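Local coordinates for protein putative oxidoreductase (Pseudomonas putida, PDB 3L6D) that probably acts as an NADP-dependent oxidoreductase, built from a Rossmann-type dinucleotide-binding domain and a helical domain resembling that of reductive aminases, at residues E148-H153 and T164-W169; V188-A193 and L210-S215; A240-H245 and A287-S292; D247-I252 and P264-V269. One frame throughout, in Å; residues are numbered along the deposited sequence.

Interaction 1 of 4, residues E148-H153 and T164-W169; sequences EAFEQH and TVFLPW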
# COMPACT_ATOMS: atom_id res chain seq x y z
N GLU B 148 -20.93 17.02 19.97
CA GLU B 148 -20.80 18.42 20.42
C GLU B 148 -19.49 18.61 21.22
O GLU B 148 -18.74 19.55 20.96
CB GLU B 148 -22.04 18.87 21.19
CG GLU B 148 -23.31 18.91 20.31
CD GLU B 148 -24.22 17.70 20.54
OE1 GLU B 148 -23.79 16.55 20.29
OE2 GLU B 148 -25.36 17.92 21.03
N ALA B 149 -19.20 17.70 22.14
CA ALA B 149 -17.94 17.81 22.91
C ALA B 149 -16.71 17.65 22.00
O ALA B 149 -15.66 18.34 22.20
CB ALA B 149 -17.90 16.76 24.03
N PHE B 150 -16.79 16.73 21.03
CA PHE B 150 -15.71 16.61 20.07
C PHE B 150 -15.49 17.94 19.30
O PHE B 150 -14.36 18.38 19.14
CB PHE B 150 -15.96 15.46 19.06
CG PHE B 150 -15.10 15.59 17.82
CD1 PHE B 150 -13.79 15.18 17.85
CD2 PHE B 150 -15.60 16.18 16.68
CE1 PHE B 150 -12.96 15.31 16.72
CE2 PHE B 150 -14.81 16.34 15.54
CZ PHE B 150 -13.50 15.89 15.55
N GLU B 151 -16.57 18.57 18.84
CA GLU B 151 -16.43 19.85 18.13
C GLU B 151 -15.82 20.93 19.03
O GLU B 151 -14.94 21.68 18.60
CB GLU B 151 -17.77 20.34 17.56
CG GLU B 151 -18.29 19.57 16.36
CD GLU B 151 -17.36 19.59 15.15
OE1 GLU B 151 -16.55 20.55 14.98
OE2 GLU B 151 -17.41 18.60 14.37
N GLN B 152 -16.27 20.98 20.29
CA GLN B 152 -15.70 21.94 21.24
C GLN B 152 -14.18 21.81 21.34
O GLN B 152 -13.46 22.83 21.43
CB GLN B 152 -16.35 21.79 22.63
CG GLN B 152 -15.79 22.69 23.71
CD GLN B 152 -16.41 22.41 25.10
OE1 GLN B 152 -17.38 21.66 25.21
NE2 GLN B 152 -15.82 22.98 26.14
N HIS B 153 -13.69 20.57 21.33
CA HIS B 153 -12.29 20.31 21.58
C HIS B 153 -11.50 19.89 20.34
O HIS B 153 -10.37 19.41 20.42
CB HIS B 153 -12.14 19.26 22.72
CG HIS B 153 -12.72 19.74 24.01
ND1 HIS B 153 -12.23 20.85 24.68
CD2 HIS B 153 -13.81 19.34 24.71
CE1 HIS B 153 -12.97 21.08 25.75
NE2 HIS B 153 -13.92 20.16 25.81
N THR B 164 -8.58 14.83 11.32
CA THR B 164 -9.45 14.05 12.18
C THR B 164 -10.83 13.91 11.56
O THR B 164 -11.18 14.66 10.66
CB THR B 164 -9.48 14.56 13.63
OG1 THR B 164 -10.03 13.50 14.45
CG2 THR B 164 -10.32 15.86 13.76
N VAL B 165 -11.59 12.90 11.96
CA VAL B 165 -12.96 12.77 11.46
C VAL B 165 -13.80 12.26 12.64
O VAL B 165 -13.35 11.44 13.44
CB VAL B 165 -13.02 11.83 10.19
CG1 VAL B 165 -12.64 10.35 10.57
CG2 VAL B 165 -14.39 11.85 9.57
N PHE B 166 -15.01 12.79 12.79
CA PHE B 166 -15.96 12.22 13.70
C PHE B 166 -16.94 11.38 12.90
O PHE B 166 -17.52 11.82 11.89
CB PHE B 166 -16.68 13.35 14.49
CG PHE B 166 -17.63 12.83 15.54
CD1 PHE B 166 -17.22 12.74 16.87
CD2 PHE B 166 -18.92 12.45 15.19
CE1 PHE B 166 -18.08 12.27 17.83
CE2 PHE B 166 -19.79 11.95 16.16
CZ PHE B 166 -19.37 11.85 17.46
N LEU B 167 -17.17 10.16 13.37
CA LEU B 167 -18.21 9.33 12.85
C LEU B 167 -19.08 8.87 14.03
O LEU B 167 -18.57 8.74 15.16
CB LEU B 167 -17.59 8.09 12.16
CG LEU B 167 -16.78 8.40 10.90
CD1 LEU B 167 -16.00 7.16 10.52
CD2 LEU B 167 -17.76 8.82 9.81
N PRO B 168 -20.38 8.59 13.78
CA PRO B 168 -21.23 8.07 14.85
C PRO B 168 -20.77 6.69 15.28
O PRO B 168 -20.15 5.97 14.48
CB PRO B 168 -22.64 7.99 14.19
CG PRO B 168 -22.37 7.90 12.73
CD PRO B 168 -21.11 8.76 12.50
N TRP B 169 -21.09 6.32 16.52
CA TRP B 169 -20.57 5.14 17.19
C TRP B 169 -20.34 3.89 16.30
O TRP B 169 -19.23 3.37 16.19
CB TRP B 169 -21.47 4.77 18.40
CG TRP B 169 -20.72 3.87 19.30
CD1 TRP B 169 -20.69 2.49 19.24
CD2 TRP B 169 -19.78 4.25 20.34
NE1 TRP B 169 -19.83 2.00 20.22
CE2 TRP B 169 -19.25 3.06 20.89
CE3 TRP B 169 -19.40 5.47 20.89
CZ2 TRP B 169 -18.33 3.07 21.96
CZ3 TRP B 169 -18.48 5.47 21.97
CH2 TRP B 169 -17.94 4.28 22.47
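Phe-150 of helix 147-152 and Phe-166 of strand 163-166 mark the closest approach of the two backbones, their CA atoms lying 7.7 Å apart. Across this gap the Phe-150 ring is met from two directions. The CB of Phe-166 sits over one face, 4.0 Å from the centre of the Phe-150 ring and 28° off its normal, which makes a CH-pi contact. At the edge, near the ring plane, CG2 of Thr-164 stands 3.6 Å from Phe-150 CZ. Phe-166 has its CG anti to the backbone N (chi1 -176°), which brings its CD1 to 3.7 Å from Phe-150 CG. The two rings meet obliquely, with planes at 38° and centroids 5.4 Å apart. No hydrogen bond crosses the contact; the hydroxyl of Thr-164 is instead bonded to Ser-141 and His-143. Helix 147-152 lies in the connection of a beta-alpha-beta crossover between the parallel neighbours 140-145 and 163-166 of the Rossmann-type sheet. The Phe-150 ring also meets that of His-143 on strand 140-145, Ala-149 packs on His-121 and Val-123 of strand 121-128, and strand 163-166 forms one outer edge of the sheet within this chain.

Interaction 2 of 4, residues V188-A193 and L210-S215; sequences VTFFEA and LLLETS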
# COMPACT_ATOMS: atom_id res chain seq x y z
N VAL B 188 2.02 -6.26 5.78
CA VAL B 188 2.42 -7.66 5.79
C VAL B 188 2.68 -8.21 4.35
O VAL B 188 3.61 -9.00 4.16
CB VAL B 188 1.45 -8.51 6.63
CG1 VAL B 188 1.74 -10.00 6.47
CG2 VAL B 188 1.53 -8.07 8.12
N THR B 189 1.91 -7.76 3.35
CA THR B 189 2.17 -8.18 1.96
C THR B 189 3.56 -7.76 1.56
O THR B 189 4.25 -8.48 0.82
CB THR B 189 1.16 -7.61 0.90
OG1 THR B 189 1.30 -6.19 0.78
CG2 THR B 189 -0.30 -8.00 1.22
N PHE B 190 3.99 -6.61 2.08
CA PHE B 190 5.32 -6.14 1.80
C PHE B 190 6.38 -7.04 2.46
O PHE B 190 7.33 -7.45 1.79
CB PHE B 190 5.48 -4.65 2.16
CG PHE B 190 6.83 -4.09 1.86
CD1 PHE B 190 7.11 -3.59 0.59
CD2 PHE B 190 7.83 -4.06 2.85
CE1 PHE B 190 8.38 -3.08 0.30
CE2 PHE B 190 9.11 -3.55 2.57
CZ PHE B 190 9.39 -3.06 1.29
N PHE B 191 6.21 -7.36 3.76
CA PHE B 191 7.11 -8.29 4.46
C PHE B 191 7.19 -9.63 3.76
O PHE B 191 8.29 -10.17 3.59
CB PHE B 191 6.75 -8.45 5.97
CG PHE B 191 6.65 -7.15 6.70
CD1 PHE B 191 7.50 -6.09 6.39
CD2 PHE B 191 5.69 -6.97 7.70
CE1 PHE B 191 7.40 -4.87 7.07
CE2 PHE B 191 5.59 -5.76 8.39
CZ PHE B 191 6.44 -4.71 8.08
N GLU B 192 6.04 -10.15 3.34
CA GLU B 192 5.99 -11.44 2.64
C GLU B 192 6.79 -11.43 1.30
O GLU B 192 7.51 -12.38 1.00
CB GLU B 192 4.53 -11.92 2.45
CG GLU B 192 4.38 -13.27 1.69
CD GLU B 192 2.94 -13.74 1.51
OE1 GLU B 192 2.39 -14.39 2.43
OE2 GLU B 192 2.36 -13.52 0.43
N ALA B 193 6.65 -10.36 0.52
CA ALA B 193 7.29 -10.26 -0.80
C ALA B 193 8.78 -10.09 -0.64
O ALA B 193 9.57 -10.76 -1.32
CB ALA B 193 6.68 -9.13 -1.64
N LEU B 210 14.42 -1.03 -3.02
CA LEU B 210 14.02 -1.11 -4.44
C LEU B 210 12.58 -1.56 -4.62
O LEU B 210 11.88 -1.03 -5.48
CB LEU B 210 14.94 -2.04 -5.24
CG LEU B 210 14.79 -1.91 -6.76
CD1 LEU B 210 15.10 -0.47 -7.24
CD2 LEU B 210 15.65 -2.94 -7.54
N LEU B 211 12.13 -2.51 -3.81
CA LEU B 211 10.76 -3.00 -3.95
C LEU B 211 9.77 -1.88 -3.63
O LEU B 211 8.85 -1.61 -4.40
CB LEU B 211 10.49 -4.23 -3.07
CG LEU B 211 9.48 -5.24 -3.64
CD1 LEU B 211 9.59 -6.63 -2.99
CD2 LEU B 211 8.06 -4.74 -3.51
N LEU B 212 10.00 -1.19 -2.52
CA LEU B 212 9.17 -0.05 -2.17
C LEU B 212 9.16 1.06 -3.23
O LEU B 212 8.09 1.56 -3.65
CB LEU B 212 9.59 0.50 -0.80
CG LEU B 212 8.76 1.70 -0.30
CD1 LEU B 212 7.31 1.25 -0.05
CD2 LEU B 212 9.33 2.31 0.98
N GLU B 213 10.34 1.46 -3.67
CA GLU B 213 10.44 2.60 -4.58
C GLU B 213 9.85 2.27 -5.97
O GLU B 213 9.22 3.13 -6.57
CB GLU B 213 11.87 3.17 -4.60
CG GLU B 213 12.23 3.65 -3.15
CD GLU B 213 13.50 4.47 -2.97
OE1 GLU B 213 14.42 4.39 -3.82
OE2 GLU B 213 13.59 5.17 -1.90
N THR B 214 9.98 1.00 -6.40
CA THR B 214 9.56 0.60 -7.75
C THR B 214 8.03 0.34 -7.82
O THR B 214 7.44 0.40 -8.89
CB THR B 214 10.42 -0.59 -8.27
OG1 THR B 214 11.81 -0.28 -8.10
CG2 THR B 214 10.20 -0.80 -9.75
N SER B 215 7.40 0.08 -6.67
CA SER B 215 5.96 -0.20 -6.60
C SER B 215 5.10 0.98 -6.12
O SER B 215 3.90 0.98 -6.36
CB SER B 215 5.69 -1.39 -5.69
OG SER B 215 6.00 -1.06 -4.34
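Leu-211 of helix 204-232 lies against both Phe-190 and Ala-193, one turn apart on helix 169-199. Its CB points toward that helix and stands 4.1 Å from Phe-190 CE1. Beyond CG the side chain forks: CD2 stays beside the same ring carbon, 4.2 Å from Phe-190 CE1, whereas CD1 turns away from the ring to the methyl of Ala-193, 4.1 Å from its CB. The chi1 of Leu-211 (-148°) is displaced from a staggered position. Phe-190 has its CG anti to the backbone N (chi1 -178°) and thrusts the ring across the space between the helices. The edge of the ring faces the backbone of Leu-212, whose N lies near the ring plane, 3.8 Å from Phe-190 CE1; the CB of Leu-212 is 3.9 Å from that carbon. No hydrogen bond crosses the contact, and the side-chain contacts are apolar. In this part of the helical C-terminal domain the local axes of 188-193 and 210-215 approach to 11.4 Å at an angle of 125°. On the 210-215 side, the hydroxyls of Thr-214 and Ser-215 bond back to the carbonyls of Leu-210 and Leu-211. Around the pair, Glu-192 accepts bonds from Val-265 N and Phe-266 N at the start of helix 264-281, and His-182 of the second subunit meets the Phe-190 ring edge-to-face.

Interaction 3 of 4, residues A240-H245 and A287-S292; sequences ARLDVH and AATTKS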
# COMPACT_ATOMS: atom_id res chain seq x y z
N ALA B 240 -8.15 -2.97 -17.12
CA ALA B 240 -7.59 -3.95 -16.23
C ALA B 240 -8.54 -5.08 -15.95
O ALA B 240 -9.13 -5.10 -14.91
CB ALA B 240 -7.22 -3.28 -14.98
N ARG B 241 -8.72 -6.00 -16.87
CA ARG B 241 -9.67 -7.07 -16.67
C ARG B 241 -9.36 -7.95 -15.49
O ARG B 241 -8.26 -8.33 -15.27
CB ARG B 241 -9.77 -7.94 -17.91
CG ARG B 241 -10.46 -7.28 -19.05
CD ARG B 241 -10.57 -8.18 -20.24
NE ARG B 241 -11.19 -9.44 -19.93
CZ ARG B 241 -12.29 -9.87 -20.51
NH1 ARG B 241 -12.89 -9.11 -21.40
NH2 ARG B 241 -12.79 -11.03 -20.18
N LEU B 242 -10.38 -8.31 -14.76
CA LEU B 242 -10.21 -9.22 -13.64
C LEU B 242 -9.66 -10.59 -14.09
O LEU B 242 -8.77 -11.12 -13.42
CB LEU B 242 -11.51 -9.34 -12.85
CG LEU B 242 -11.40 -10.03 -11.49
CD1 LEU B 242 -12.25 -9.31 -10.50
CD2 LEU B 242 -11.80 -11.51 -11.63
N ASP B 243 -10.17 -11.15 -15.19
CA ASP B 243 -9.71 -12.49 -15.60
C ASP B 243 -8.25 -12.52 -16.00
O ASP B 243 -7.55 -13.45 -15.67
CB ASP B 243 -10.60 -13.16 -16.67
CG ASP B 243 -10.79 -12.33 -17.93
OD1 ASP B 243 -11.69 -12.70 -18.70
OD2 ASP B 243 -10.09 -11.32 -18.18
N VAL B 244 -7.80 -11.46 -16.69
CA VAL B 244 -6.39 -11.23 -17.01
C VAL B 244 -5.52 -11.17 -15.74
O VAL B 244 -4.44 -11.78 -15.67
CB VAL B 244 -6.23 -9.93 -17.85
CG1 VAL B 244 -4.77 -9.62 -18.10
CG2 VAL B 244 -7.00 -10.07 -19.19
N HIS B 245 -5.99 -10.45 -14.73
CA HIS B 245 -5.29 -10.41 -13.45
C HIS B 245 -5.26 -11.78 -12.80
O HIS B 245 -4.22 -12.19 -12.28
CB HIS B 245 -5.89 -9.37 -12.48
CG HIS B 245 -5.52 -7.95 -12.80
ND1 HIS B 245 -6.05 -7.27 -13.87
CD2 HIS B 245 -4.69 -7.09 -12.17
CE1 HIS B 245 -5.55 -6.04 -13.89
NE2 HIS B 245 -4.73 -5.90 -12.87
N ALA B 287 -11.19 -3.73 -9.88
CA ALA B 287 -11.90 -3.19 -8.71
C ALA B 287 -13.23 -3.92 -8.44
O ALA B 287 -13.75 -3.80 -7.33
CB ALA B 287 -12.13 -1.69 -8.83
N ALA B 288 -13.76 -4.69 -9.40
CA ALA B 288 -15.00 -5.45 -9.17
C ALA B 288 -14.77 -6.55 -8.15
O ALA B 288 -15.74 -7.15 -7.63
CB ALA B 288 -15.56 -6.05 -10.47
N THR B 289 -13.51 -6.84 -7.88
CA THR B 289 -13.17 -7.76 -6.79
C THR B 289 -13.92 -7.34 -5.52
O THR B 289 -14.40 -8.18 -4.76
CB THR B 289 -11.65 -7.78 -6.52
OG1 THR B 289 -10.95 -8.21 -7.69
CG2 THR B 289 -11.30 -8.76 -5.37
N THR B 290 -14.00 -6.02 -5.29
CA THR B 290 -14.79 -5.47 -4.20
C THR B 290 -16.20 -6.06 -4.08
O THR B 290 -16.64 -6.45 -2.96
CB THR B 290 -14.84 -3.92 -4.32
OG1 THR B 290 -13.49 -3.42 -4.33
CG2 THR B 290 -15.55 -3.32 -3.13
N LYS B 291 -16.93 -6.10 -5.20
CA LYS B 291 -18.31 -6.59 -5.22
C LYS B 291 -18.45 -8.08 -4.86
O LYS B 291 -19.51 -8.49 -4.39
CB LYS B 291 -18.97 -6.34 -6.59
CG LYS B 291 -19.33 -4.88 -6.87
CD LYS B 291 -19.26 -4.52 -8.37
CE LYS B 291 -20.30 -5.21 -9.22
NZ LYS B 291 -20.04 -5.05 -10.69
N SER B 292 -17.39 -8.86 -5.05
CA SER B 292 -17.41 -10.30 -4.77
C SER B 292 -17.56 -10.60 -3.28
O SER B 292 -17.95 -11.71 -2.88
CB SER B 292 -16.18 -11.01 -5.37
OG SER B 292 -14.99 -10.84 -4.61
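Leu-242, which touches Thr-289, is accompanied by two flat groups of its own segment, Arg-241 and His-245, each met at its edge. The His-245 imidazole has the carbonyl oxygen of Arg-241 near its plane: ND1 of His-245 donates to Arg-241 O over 2.8 Å, coming from above the carbonyl plane, while the backbone N of His-245 shares this acceptor from the opposite face. With NE2 bonded to Tyr-130 OH of the second subunit, the ring would be restrained at both nitrogens; Phe-184 of that subunit also meets it, planes at about 75°. The Arg-241 guanidinium meets the Asp-243 carboxylate edge-on, NE to OD2 of Asp-243 being 2.8 Å with an N-H...O angle of 169°; NH2 and OD1 are modelled very close, so that half of the salt bridge is doubtful. Arg-241 is at the N-cap position of helix 242-259, and the bridge links it to a residue of the first turn. Here the helix opens in the C-terminal, reductive aminase-like domain, and the chain just before and within that turn is bonded through its backbone to the loop 282-286. Leu-242, with CG anti to the backbone N (chi1 -168°), carries CD1 to 3.3 Å from Thr-289 OG1, the two side chains crossing at about a right angle. That hydroxyl is itself bonded to Ile-286 O. Segment 287-292 has helical backbone angles without the regular helix bonds; in it Thr-290 OG1 bonds to Ala-287 O, and Ser-292 OG reaches Thr-289 O in the carbonyl plane, on a lone pair, at 2.7 Å. Phe-191 of the second subunit packs on Thr-289.

Interaction 4 of 4, residues D247-I252 and P264-V269; sequences DAFAHI and PVFDAV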
# COMPACT_ATOMS: atom_id res chain seq x y z
N ASP B 247 -5.08 -14.55 -14.21
CA ASP B 247 -4.06 -15.30 -14.99
C ASP B 247 -2.65 -14.95 -14.53
O ASP B 247 -1.86 -15.84 -14.19
CB ASP B 247 -4.17 -14.99 -16.49
CG ASP B 247 -5.32 -15.74 -17.16
OD1 ASP B 247 -5.88 -16.65 -16.50
OD2 ASP B 247 -5.65 -15.42 -18.34
N ALA B 248 -2.36 -13.65 -14.54
CA ALA B 248 -1.13 -13.11 -14.01
C ALA B 248 -0.87 -13.57 -12.57
O ALA B 248 0.27 -13.93 -12.24
CB ALA B 248 -1.20 -11.58 -14.07
N PHE B 249 -1.88 -13.50 -11.70
CA PHE B 249 -1.68 -13.87 -10.28
C PHE B 249 -1.27 -15.36 -10.15
O PHE B 249 -0.34 -15.68 -9.42
CB PHE B 249 -2.92 -13.58 -9.42
CG PHE B 249 -3.26 -12.09 -9.27
CD1 PHE B 249 -2.66 -11.12 -10.06
CD2 PHE B 249 -4.24 -11.68 -8.34
CE1 PHE B 249 -3.02 -9.76 -9.94
CE2 PHE B 249 -4.59 -10.33 -8.21
CZ PHE B 249 -3.97 -9.36 -9.02
N ALA B 250 -1.97 -16.24 -10.85
CA ALA B 250 -1.61 -17.67 -10.86
C ALA B 250 -0.17 -17.93 -11.33
O ALA B 250 0.50 -18.82 -10.81
CB ALA B 250 -2.62 -18.48 -11.68
N HIS B 251 0.30 -17.15 -12.31
CA HIS B 251 1.67 -17.27 -12.83
C HIS B 251 2.67 -16.87 -11.75
O HIS B 251 3.69 -17.56 -11.54
CB HIS B 251 1.88 -16.38 -14.07
CG HIS B 251 1.35 -16.94 -15.37
ND1 HIS B 251 1.83 -18.11 -15.94
CD2 HIS B 251 0.42 -16.46 -16.23
CE1 HIS B 251 1.20 -18.33 -17.08
NE2 HIS B 251 0.35 -17.34 -17.29
N ILE B 252 2.39 -15.75 -11.07
CA ILE B 252 3.24 -15.28 -9.97
C ILE B 252 3.27 -16.35 -8.87
O ILE B 252 4.35 -16.71 -8.40
CB ILE B 252 2.75 -13.90 -9.42
CG1 ILE B 252 3.00 -12.81 -10.45
CG2 ILE B 252 3.45 -13.53 -8.09
CD1 ILE B 252 2.11 -11.55 -10.25
N PRO B 264 1.41 -17.40 2.22
CA PRO B 264 -0.01 -17.58 2.48
C PRO B 264 -0.86 -16.36 2.13
O PRO B 264 -2.01 -16.54 1.75
CB PRO B 264 -0.05 -17.80 4.00
CG PRO B 264 1.20 -17.14 4.50
CD PRO B 264 2.21 -17.48 3.46
N VAL B 265 -0.31 -15.15 2.28
CA VAL B 265 -1.08 -13.93 1.99
C VAL B 265 -1.35 -13.87 0.51
O VAL B 265 -2.50 -13.74 0.07
CB VAL B 265 -0.41 -12.63 2.50
CG1 VAL B 265 -1.32 -11.42 2.24
CG2 VAL B 265 -0.09 -12.72 3.99
N PHE B 266 -0.29 -14.04 -0.30
CA PHE B 266 -0.51 -14.09 -1.76
C PHE B 266 -1.42 -15.21 -2.24
O PHE B 266 -2.23 -15.02 -3.15
CB PHE B 266 0.79 -14.07 -2.58
CG PHE B 266 0.56 -13.65 -3.99
CD1 PHE B 266 0.26 -12.31 -4.29
CD2 PHE B 266 0.54 -14.58 -5.01
CE1 PHE B 266 -0.00 -11.91 -5.60
CE2 PHE B 266 0.28 -14.18 -6.32
CZ PHE B 266 0.02 -12.85 -6.61
N ASP B 267 -1.33 -16.37 -1.59
CA ASP B 267 -2.23 -17.48 -1.91
C ASP B 267 -3.68 -17.04 -1.69
O ASP B 267 -4.57 -17.40 -2.45
CB ASP B 267 -1.94 -18.68 -1.01
CG ASP B 267 -0.64 -19.39 -1.37
OD1 ASP B 267 -0.07 -19.11 -2.45
OD2 ASP B 267 -0.18 -20.24 -0.57
N ALA B 268 -3.90 -16.27 -0.61
CA ALA B 268 -5.24 -15.88 -0.24
C ALA B 268 -5.75 -14.87 -1.27
O ALA B 268 -6.91 -14.92 -1.69
CB ALA B 268 -5.25 -15.28 1.16
N VAL B 269 -4.87 -13.97 -1.68
CA VAL B 269 -5.18 -12.98 -2.71
C VAL B 269 -5.57 -13.67 -4.01
O VAL B 269 -6.52 -13.26 -4.68
CB VAL B 269 -3.96 -12.08 -2.94
CG1 VAL B 269 -4.09 -11.29 -4.29
CG2 VAL B 269 -3.75 -11.19 -1.72
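Phe-249 and Phe-266 meet across the helix pair with different first torsions. In Phe-266, CG is anti to the backbone N (chi1 -160°), which brings CE2 and CZ to the backbone of Phe-249 and to Ile-252; in Phe-249, CG lies anti to the carbonyl carbon (chi1 -66°), which swings that ring toward Val-269. The edge of the Phe-266 ring comes up to the backbone of Phe-249. The carbonyl oxygen of Phe-249 lies near the plane of that ring, 3.5 Å from Phe-266 CE2, and the CB of Phe-249 is 4.1 Å from Phe-266 CZ. One turn further along, the Ile-252 side chain crosses that of Phe-266 at about a right angle, its CG2 methyl 3.7 Å from Phe-266 CE2. Helices 242-259 and 264-281 form a near-antiparallel hairpin of the helical C-terminal domain, with local axes 10.3 Å apart and an angle of 154° between their directions. Toward the next turn of the second helix, the Phe-249 ring meets Val-269 obliquely, its CE2 and the CG1 methyl of Val-269 being 4.1 Å apart. The first helix is also met by the second subunit: the ring of Phe-184 from that chain lies against Phe-249, and its His-180 packs on Ile-252. Val-265 of the second subunit touches both Val-265 and Val-269 of this one.

Overall arrangement
All four contacts are buried, but interaction 1 stands apart in the Rossmann-type domain, where a crossover helix packs on an edge strand through aromatic rings and a threonine methyl. Helix 169-199 follows that strand and leads to interaction 2, on the opposite side of the chain's centre; the two contact centres lie about 36 Å apart. Interactions 2, 3 and 4 share the helical domain, and all border the second subunit. Interaction 2 touches interaction 4 through Glu-192, a polar link between apolar helix pairs. Interactions 3 and 4 both use helix 242-259: the former involves its start, with a small interface amid hydroxyl and charged groups, the latter the apolar face of its middle.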